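Local atomic coordinates of adhesin YadA (PDB entry 1P9H), a protein that binds collagen as a homotrimeric adhesin that forms a fibrillar matrix on the bacterial surface and promotes attachment to and invasion of eukaryotic cells. Residues G103-A108 with G116-T121. Numbering follows the deposited sequence. Where two conformers were deposited one is given.
Sequences GAASTA and GARAST
The flat carbonyl group of Ala104 meets the backbone N-H of Arg118 almost head-on, O to N 2.8 Å with a C=O...N angle of 166°, while CA of Ala117 comes in beside it at 3.2 Å from the same oxygen. The carbonyl of Ala119 repeats this in the other direction: its O takes the N-H of Thr107 at 2.8 Å and is flanked by CA of Ser106. At Thr107 O the approach is more slanted, with Thr121 N 3.0 Å away and tilted 22° from the carbonyl plane, and CA of Ser120 alongside. The Gly103 oxygen accepts two donors of its own turn, Ser106 N and Ser106 OG, which come from the same face of the carbonyl plane. With chi1 at 53°, OG is folded back over the backbone to lie 2.6 Å from Gly103 O, and Ser92 OG of the preceding coil gives it a second partner. These two segments are equivalent pieces of successive coils of the left-handed parallel beta-roll that forms the YadA head: each makes a type II turn, Gly103 to Ser106 and Gly116 to Ala119, and then enters a short strand, so that 107-108 and 120-121 pair in parallel. On one face of this sheet Ala108 CB presses closely against Thr121 CG2, 3.5 Å apart, and both pack on Ala114 of strand 113-115. On the other, partly exposed face, Thr107 OG1 bonds to Lys93 NZ and donates to a water, which in turn donates to Ala105 O and, at a longer 3.3 Å, to Ala119 O. Around the turns, Ala104 and Ala117 pack against Asn84 and Ser98 of a neighbouring subunit, respectively.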
ATOM      1  N   GLY A 103      -8.690   0.936  -4.742  1.00  9.66           N
ATOM      2  CA  GLY A 103      -9.168  -0.327  -5.275  1.00 10.15           C
ATOM      3  C   GLY A 103     -10.682  -0.402  -5.318  1.00 10.42           C
ATOM      4  O   GLY A 103     -11.372   0.302  -4.578  1.00 10.59           O
ATOM      5  N   ALA A 104     -11.197  -1.259  -6.192  1.00 10.11           N
ATOM      6  CA  ALA A 104     -12.635  -1.431  -6.330  1.00 11.21           C
ATOM      7  C   ALA A 104     -13.268  -1.892  -5.022  1.00 12.16           C
ATOM      8  O   ALA A 104     -12.829  -2.871  -4.417  1.00 12.11           O
ATOM      9  CB  ALA A 104     -12.933  -2.447  -7.436  1.00 10.09           C
ATOM     10  N   ALA A 105     -14.303  -1.177  -4.590  1.00 11.63           N
ATOM     11  CA  ALA A 105     -15.034  -1.514  -3.374  1.00 12.98           C
ATOM     12  C   ALA A 105     -14.179  -1.575  -2.113  1.00 13.60           C
ATOM     13  O   ALA A 105     -14.496  -2.312  -1.176  1.00 16.13           O
ATOM     14  CB  ALA A 105     -15.775  -2.838  -3.568  1.00 14.64           C
ATOM     15  N   SER A 106     -13.095  -0.808  -2.090  1.00 12.08           N
ATOM     16  CA  SER A 106     -12.232  -0.760  -0.917  1.00 11.68           C
ATOM     17  C   SER A 106     -12.874   0.232   0.052  1.00 11.76           C
ATOM     18  O   SER A 106     -13.508   1.198  -0.375  1.00 13.48           O
ATOM     19  CB  SER A 106     -10.817  -0.320  -1.313  1.00 12.41           C
ATOM     20  OG  SER A 106     -10.832   0.889  -2.051  1.00 12.30           O
ATOM     21  N   THR A 107     -12.718  -0.008   1.352  1.00 10.65           N
ATOM     22  CA  THR A 107     -13.326   0.849   2.364  1.00  9.41           C
ATOM     23  C   THR A 107     -12.396   1.125   3.537  1.00 10.00           C
ATOM     24  O   THR A 107     -11.726   0.222   4.035  1.00 10.74           O
ATOM     25  CB  THR A 107     -14.611   0.197   2.922  1.00 12.47           C
ATOM     26  OG1 THR A 107     -15.486  -0.138   1.839  1.00 14.14           O
ATOM     27  CG2 THR A 107     -15.329   1.144   3.873  1.00 13.69           C
ATOM     28  N   ALA A 108     -12.368   2.375   3.988  1.00 10.25           N
ATOM     29  CA  ALA A 108     -11.519   2.742   5.114  1.00 10.64           C
ATOM     30  C   ALA A 108     -12.149   3.797   6.005  1.00 12.07           C
ATOM     31  O   ALA A 108     -12.653   4.815   5.527  1.00 13.11           O
ATOM     32  CB  ALA A 108     -10.159   3.243   4.617  1.00 12.11           C
ATOM     33  N   GLY A 116      -6.380  -2.378  -2.193  1.00  8.89           N
ATOM     34  CA  GLY A 116      -6.752  -3.627  -2.830  1.00  8.87           C
ATOM     35  C   GLY A 116      -8.256  -3.707  -2.983  1.00  9.57           C
ATOM     36  O   GLY A 116      -8.992  -3.111  -2.196  1.00 10.97           O
ATOM     37  N   ALA A 117      -8.727  -4.418  -3.999  1.00  9.36           N
ATOM     38  CA  ALA A 117     -10.165  -4.543  -4.188  1.00  9.51           C
ATOM     39  C   ALA A 117     -10.751  -5.231  -2.957  1.00 10.25           C
ATOM     40  O   ALA A 117     -10.176  -6.194  -2.442  1.00 10.05           O
ATOM     41  CB  ALA A 117     -10.467  -5.351  -5.447  1.00 10.76           C
ATOM     42  N   ARG A 118     -11.882  -4.715  -2.481  1.00 10.62           N
ATOM     43  CA  ARG A 118     -12.577  -5.252  -1.313  1.00 11.53           C
ATOM     44  C   ARG A 118     -11.814  -5.145   0.006  1.00 10.76           C
ATOM     45  O   ARG A 118     -12.259  -5.679   1.024  1.00 12.28           O
ATOM     46  CB  ARG A 118     -12.986  -6.710  -1.560  1.00 13.05           C
ATOM     47  CG  ARG A 118     -14.035  -6.867  -2.645  1.00 17.36           C
ATOM     48  CD  ARG A 118     -14.445  -8.320  -2.814  1.00 24.68           C
ATOM     49  NE  ARG A 118     -15.454  -8.491  -3.855  1.00 33.45           N
ATOM     50  CZ  ARG A 118     -15.933  -9.669  -4.242  1.00 37.87           C
ATOM     51  NH1 ARG A 118     -15.492 -10.784  -3.673  1.00 38.41           N
ATOM     52  NH2 ARG A 118     -16.852  -9.732  -5.195  1.00 40.08           N
ATOM     53  N   ALA A 119     -10.674  -4.463   0.002  1.00 10.62           N
ATOM     54  CA  ALA A 119      -9.918  -4.292   1.241  1.00 10.50           C
ATOM     55  C   ALA A 119     -10.762  -3.400   2.145  1.00 11.43           C
ATOM     56  O   ALA A 119     -11.412  -2.468   1.673  1.00 12.97           O
ATOM     57  CB  ALA A 119      -8.571  -3.634   0.957  1.00 11.60           C
ATOM     58  N   SER A 120     -10.748  -3.692   3.442  0.50  9.46           N
ATOM     59  CA  SER A 120     -11.531  -2.931   4.407  0.50 10.28           C
ATOM     60  C   SER A 120     -10.787  -2.754   5.719  0.50 10.21           C
ATOM     61  O   SER A 120     -10.168  -3.694   6.221  0.50 10.54           O
ATOM     62  CB  SER A 120     -12.859  -3.647   4.672  0.50 10.04           C
ATOM     63  OG  SER A 120     -13.578  -3.034   5.729  0.50 10.64           O
ATOM     64  N   THR A 121     -10.843  -1.549   6.274  1.00 10.30           N
ATOM     65  CA  THR A 121     -10.183  -1.291   7.540  1.00 11.34           C
ATOM     66  C   THR A 121     -10.991  -0.405   8.463  1.00 11.30           C
ATOM     67  O   THR A 121     -11.735   0.481   8.021  1.00 11.55           O
ATOM     68  CB  THR A 121      -8.802  -0.619   7.354  1.00 11.33           C
ATOM     69  OG1 THR A 121      -8.200  -0.414   8.641  1.00 12.05           O
ATOM     70  CG2 THR A 121      -8.943   0.732   6.668  1.00 11.78           C
TER
HETATM   71  O   HOH W   1     -14.669  -2.878   1.462  1.00 28.36           O